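Local structure of type I modular polyketide synthase (Streptomyces albus subsp. albus, 6IYR) at residues L40-T44 with L70-A76; V383-L387 with T410-A416. The protein probably transfers an acyl extender unit from its coenzyme A thioester to the acyl carrier protein as the acyltransferase domain of module 8 in salinomycin biosynthesis. One frame throughout, in Å; residues are numbered along the deposited sequence.

Contact 1 of 2, residues L40-T44 with L70-A76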
loop_
_atom_site.group_PDB
_atom_site.type_symbol
_atom_site.label_atom_id
_atom_site.label_comp_id
_atom_site.label_asym_id
_atom_site.label_seq_id
_atom_site.Cartn_x
_atom_site.Cartn_y
_atom_site.Cartn_z
ATOM N N LEU A 40 -7.287 -20.870 7.135
ATOM C CA LEU A 40 -5.847 -20.931 6.834
ATOM C C LEU A 40 -5.044 -20.600 8.071
ATOM O O LEU A 40 -5.183 -19.513 8.631
ATOM C CB LEU A 40 -5.494 -19.906 5.774
ATOM C CG LEU A 40 -5.193 -20.284 4.345
ATOM C CD1 LEU A 40 -4.335 -19.174 3.755
ATOM C CD2 LEU A 40 -4.484 -21.617 4.235
ATOM N N ILE A 41 -4.214 -21.550 8.500
ATOM C CA ILE A 41 -3.421 -21.424 9.708
ATOM C C ILE A 41 -1.912 -21.387 9.397
ATOM O O ILE A 41 -1.413 -22.169 8.598
ATOM C CB ILE A 41 -3.745 -22.584 10.659
ATOM C CG1 ILE A 41 -5.189 -22.468 11.134
ATOM C CG2 ILE A 41 -2.842 -22.576 11.872
ATOM C CD1 ILE A 41 -5.773 -23.800 11.553
ATOM N N PRO A 42 -1.184 -20.457 10.029
ATOM C CA PRO A 42 0.233 -20.322 9.758
ATOM C C PRO A 42 1.050 -21.175 10.713
ATOM O O PRO A 42 0.808 -21.132 11.917
ATOM C CB PRO A 42 0.497 -18.835 10.041
ATOM C CG PRO A 42 -0.494 -18.488 11.087
ATOM C CD PRO A 42 -1.718 -19.279 10.735
ATOM N N TRP A 43 2.035 -21.905 10.188
ATOM C CA TRP A 43 3.044 -22.482 11.042
ATOM C C TRP A 43 4.319 -21.794 10.693
ATOM O O TRP A 43 4.686 -21.732 9.507
ATOM C CB TRP A 43 3.213 -23.985 10.770
ATOM C CG TRP A 43 2.082 -24.860 11.220
ATOM C CD1 TRP A 43 0.901 -24.478 11.773
ATOM C CD2 TRP A 43 2.026 -26.296 11.096
ATOM N NE1 TRP A 43 0.104 -25.600 12.021
ATOM C CE2 TRP A 43 0.778 -26.717 11.587
ATOM C CE3 TRP A 43 2.927 -27.259 10.634
ATOM C CZ2 TRP A 43 0.407 -28.062 11.615
ATOM C CZ3 TRP A 43 2.538 -28.595 10.626
ATOM C CH2 TRP A 43 1.293 -28.979 11.105
ATOM N N THR A 44 5.033 -21.338 11.718
ATOM C CA THR A 44 6.263 -20.620 11.521
ATOM C C THR A 44 7.440 -21.475 11.955
ATOM O O THR A 44 7.351 -22.245 12.881
ATOM C CB THR A 44 6.272 -19.281 12.300
ATOM O OG1 THR A 44 6.126 -19.519 13.694
ATOM C CG2 THR A 44 5.135 -18.422 11.844
ATOM N N LEU A 70 -4.181 -34.519 13.882
ATOM C CA LEU A 70 -3.463 -33.291 14.097
ATOM C C LEU A 70 -4.354 -32.114 14.432
ATOM O O LEU A 70 -5.387 -31.929 13.823
ATOM C CB LEU A 70 -2.705 -32.957 12.822
ATOM C CG LEU A 70 -1.780 -31.748 12.791
ATOM C CD1 LEU A 70 -0.405 -32.183 13.248
ATOM C CD2 LEU A 70 -1.714 -31.201 11.380
ATOM N N ARG A 71 -3.940 -31.331 15.417
ATOM C CA ARG A 71 -4.642 -30.088 15.752
ATOM C C ARG A 71 -3.807 -28.866 15.305
ATOM O O ARG A 71 -2.866 -28.471 15.978
ATOM C CB ARG A 71 -4.876 -30.030 17.269
ATOM C CG ARG A 71 -5.584 -31.244 17.889
ATOM C CD ARG A 71 -6.838 -31.677 17.136
ATOM N NE ARG A 71 -7.455 -30.596 16.355
ATOM C CZ ARG A 71 -8.291 -30.776 15.330
ATOM N NH1 ARG A 71 -8.775 -29.725 14.678
ATOM N NH2 ARG A 71 -8.648 -32.001 14.954
ATOM N N PRO A 72 -4.074 -28.333 14.111
ATOM C CA PRO A 72 -3.115 -27.363 13.523
ATOM C C PRO A 72 -2.957 -26.034 14.304
ATOM O O PRO A 72 -1.829 -25.554 14.467
ATOM C CB PRO A 72 -3.660 -27.102 12.120
ATOM C CG PRO A 72 -4.908 -27.879 11.984
ATOM C CD PRO A 72 -5.227 -28.604 13.252
ATOM N N ALA A 73 -4.037 -25.576 14.938
ATOM C CA ALA A 73 -3.954 -24.451 15.876
ATOM C C ALA A 73 -3.024 -24.737 17.044
ATOM O O ALA A 73 -2.172 -23.902 17.396
ATOM C CB ALA A 73 -5.336 -24.088 16.375
ATOM N N ASP A 74 -3.039 -25.973 17.534
ATOM C CA ASP A 74 -2.141 -26.351 18.629
ATOM C C ASP A 74 -0.696 -26.331 18.165
ATOM O O ASP A 74 0.210 -25.960 18.906
ATOM C CB ASP A 74 -2.465 -27.761 19.150
ATOM C CG ASP A 74 -3.864 -27.869 19.752
ATOM O OD1 ASP A 74 -4.494 -26.813 19.945
ATOM O OD2 ASP A 74 -4.353 -29.007 19.976
ATOM N N VAL A 75 -0.461 -26.856 16.970
ATOM C CA VAL A 75 0.890 -26.855 16.426
ATOM C C VAL A 75 1.414 -25.416 16.272
ATOM O O VAL A 75 2.598 -25.147 16.555
ATOM C CB VAL A 75 0.946 -27.580 15.059
ATOM C CG1 VAL A 75 2.324 -27.433 14.426
ATOM C CG2 VAL A 75 0.602 -29.049 15.239
ATOM N N ALA A 76 0.586 -24.535 15.697
ATOM C CA ALA A 76 1.030 -23.157 15.421
ATOM C C ALA A 76 1.413 -22.465 16.723
ATOM O O ALA A 76 2.511 -21.929 16.838
ATOM C CB ALA A 76 -0.054 -22.374 14.737
HETATM O O HOH W 1 3.610 -20.964 14.169
#
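Pro72 O takes two hydrogen bonds, one from the indole of Trp43 and one from Ala76 N in its own helix. In this way the first turn of helix 72-79 is tied to strand 41-47, an outer strand of a three-stranded antiparallel sheet. With its flanking helices this sheet makes a small alpha/beta unit, consistent with the linker that precedes the acyltransferase in modular synthases. Trp43 NE1 reaches Pro72 O at 3.1 Å, but the bond is bent, with 142° at the hydrogen. The donor stands above the carbonyl plane, 37° out of it, and the oxygen in turn is tilted from the indole plane. Val75 lies over one face of the same ring. With chi1 173°, CG1 of Val75 is anti to its backbone N and over the six-membered ring of Trp43, 3.4 Å from the centroid, a close CH-pi contact. Leu70 arrives from the opposite direction at the rim of the indole, its CD2 3.7 Å from Trp43 CH2 and near the ring plane. The bond, the methyl over the face and the methyl at the edge together fix the rotation of the indole. Phe100 of helix 97-108 stacks on Trp43 as well, and Leu60 and Thr64 of helix 50-65 also touch it. Nearer the start of the strand, Ile41 crosses Pro72 at about a right angle, CD1 meeting Pro72 CB at 4.0 Å, while its CG2 branch turns to the methyl of Ala76. That methyl fits tightly against the backbone: Ala76 CB is 3.2 Å from Pro42 O. Beyond it a water bridges strand and helix, accepting from Thr44 N at 2.9 Å and donating to Ala76 O at 3.0 Å.

Contact 2 of 2, residues V383-L387 with T410-A416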
loop_
_atom_site.group_PDB
_atom_site.type_symbol
_atom_site.label_atom_id
_atom_site.label_comp_id
_atom_site.label_asym_id
_atom_site.label_seq_id
_atom_site.Cartn_x
_atom_site.Cartn_y
_atom_site.Cartn_z
ATOM N N VAL A 383 11.678 7.855 -0.446
ATOM C CA VAL A 383 12.188 6.521 -0.244
ATOM C C VAL A 383 13.685 6.548 0.037
ATOM O O VAL A 383 14.156 5.867 0.920
ATOM C CB VAL A 383 11.872 5.593 -1.428
ATOM C CG1 VAL A 383 12.596 4.273 -1.267
ATOM C CG2 VAL A 383 10.382 5.369 -1.545
ATOM N N ARG A 384 14.410 7.375 -0.695
ATOM C CA ARG A 384 15.837 7.503 -0.506
ATOM C C ARG A 384 16.132 8.026 0.892
ATOM O O ARG A 384 17.037 7.569 1.536
ATOM C CB ARG A 384 16.448 8.396 -1.573
ATOM C CG ARG A 384 16.657 7.694 -2.900
ATOM C CD ARG A 384 17.238 8.612 -3.946
ATOM N NE ARG A 384 17.426 7.921 -5.210
ATOM C CZ ARG A 384 18.548 7.321 -5.559
ATOM N NH1 ARG A 384 18.643 6.710 -6.719
ATOM N NH2 ARG A 384 19.577 7.335 -4.741
ATOM N N THR A 385 15.348 8.982 1.348
ATOM C CA THR A 385 15.500 9.519 2.684
ATOM C C THR A 385 15.346 8.409 3.726
ATOM O O THR A 385 16.176 8.282 4.632
ATOM C CB THR A 385 14.458 10.601 2.907
ATOM O OG1 THR A 385 14.854 11.725 2.129
ATOM C CG2 THR A 385 14.363 11.029 4.358
ATOM N N LEU A 386 14.335 7.559 3.554
ATOM C CA LEU A 386 14.072 6.510 4.536
ATOM C C LEU A 386 15.128 5.408 4.526
ATOM O O LEU A 386 15.567 4.926 5.574
ATOM C CB LEU A 386 12.669 5.936 4.368
ATOM C CG LEU A 386 11.624 7.009 4.619
ATOM C CD1 LEU A 386 10.231 6.591 4.227
ATOM C CD2 LEU A 386 11.600 7.393 6.080
ATOM N N LEU A 387 15.604 5.101 3.340
ATOM C CA LEU A 387 16.641 4.123 3.159
ATOM C C LEU A 387 17.890 4.600 3.873
ATOM O O LEU A 387 18.525 3.844 4.606
ATOM C CB LEU A 387 16.927 3.975 1.680
ATOM C CG LEU A 387 16.461 2.701 0.986
ATOM C CD1 LEU A 387 15.442 1.840 1.724
ATOM C CD2 LEU A 387 16.095 2.985 -0.444
ATOM N N THR A 410 14.275 1.801 -6.522
ATOM C CA THR A 410 15.178 2.675 -5.785
ATOM C C THR A 410 16.049 1.933 -4.765
ATOM O O THR A 410 17.236 2.238 -4.639
ATOM C CB THR A 410 14.539 3.939 -5.191
ATOM O OG1 THR A 410 14.683 3.963 -3.774
ATOM C CG2 THR A 410 13.158 4.118 -5.625
ATOM N N ILE A 411 15.478 0.934 -4.102
ATOM C CA ILE A 411 16.254 0.004 -3.259
ATOM C C ILE A 411 17.405 -0.557 -4.065
ATOM O O ILE A 411 18.540 -0.578 -3.600
ATOM C CB ILE A 411 15.390 -1.187 -2.770
ATOM C CG1 ILE A 411 14.339 -0.693 -1.803
ATOM C CG2 ILE A 411 16.252 -2.287 -2.129
ATOM C CD1 ILE A 411 13.392 -1.746 -1.296
ATOM N N ASP A 412 17.121 -1.047 -5.262
ATOM C CA ASP A 412 18.166 -1.667 -6.071
ATOM C C ASP A 412 19.244 -0.674 -6.443
ATOM O O ASP A 412 20.404 -1.034 -6.544
ATOM C CB ASP A 412 17.605 -2.305 -7.358
ATOM C CG ASP A 412 16.774 -3.561 -7.084
ATOM O OD1 ASP A 412 16.759 -4.013 -5.935
ATOM O OD2 ASP A 412 16.014 -4.010 -7.981
ATOM N N ALA A 413 18.874 0.550 -6.769
ATOM C CA ALA A 413 19.880 1.473 -7.253
ATOM C C ALA A 413 20.712 1.959 -6.074
ATOM O O ALA A 413 21.854 2.324 -6.223
ATOM C CB ALA A 413 19.230 2.645 -7.960
ATOM N N VAL A 414 20.110 2.052 -4.902
ATOM C CA VAL A 414 20.871 2.451 -3.732
ATOM C C VAL A 414 21.763 1.304 -3.252
ATOM O O VAL A 414 22.727 1.517 -2.540
ATOM C CB VAL A 414 19.931 2.867 -2.596
ATOM C CG1 VAL A 414 20.717 3.099 -1.317
ATOM C CG2 VAL A 414 19.191 4.135 -2.988
ATOM N N GLY A 415 21.343 0.082 -3.523
ATOM C CA GLY A 415 22.005 -1.104 -2.978
ATOM C C GLY A 415 21.690 -1.364 -1.519
ATOM O O GLY A 415 22.470 -1.975 -0.829
ATOM N N ALA A 416 20.535 -0.928 -1.042
ATOM C CA ALA A 416 20.201 -1.113 0.369
ATOM C C ALA A 416 19.661 -2.519 0.589
ATOM O O ALA A 416 19.090 -3.126 -0.308
ATOM C CB ALA A 416 19.168 -0.085 0.801
#
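Leu387 lays its CD2 methyl against the face of helix 404-414, 4.1 Å from Ile411 CA and flanked by Thr410 OG1 and Val414 CG2. Its first torsion, -108°, is off the staggered positions, so the leucine is strained as modelled, or imperfectly placed. Leu387 CG also rests on Ala416 CB at 3.9 Å, just past the helix end, where Gly415 is the C-prime residue of a Schellman motif with Ala416 N bonded to Ile411 O. Thr410 turns its hydroxyl toward two aliphatic side chains of the other helix: OG1 sits 3.3 Å from Val383 CG1 and 3.7 Å from Leu387 CD2. This buried oxygen has no polar partner in the model, and with chi1 near 120° its placement is uncertain. At the outer margin Arg384 runs extended from CG to NE and slides past Val414 in the opposite direction. Val414 CG2 lies over one face of the guanidinium, 3.7 Å from Arg384 NH2, a van der Waals contact without a hydrogen bond. The charge is met within its own helix by a salt bridge from Arg384 NE to Glu380. Leu387 also touches Phe394 of strand 393-396. Helix 379-388 leads into that strand and packs against helix 404-414, the crossover helix of the beta-alpha-beta unit 393-396/404-414/419-421 in the parallel-sheet core of the acyltransferase fold.

The two contacts follow one another along the chain, contact 1 closing long before contact 2 opens. They lie in separate parts of the fold, with centres 37 Å apart and nearest atoms about 23 Å apart, and share no helix, strand or sheet. Contact 1 joins strand 41-47 of the antiparallel sheet to helix 72-79 near one end of the molecule. Contact 2 pairs helices 379-388 and 404-414 beside the parallel sheet 215-218, 129-132, 393-396, 419-421. Both its segments belong to the acyltransferase domain. Contact 1 thus lies in what is probably the linker unit, contact 2 in the acyltransferase core, and neither touches the other.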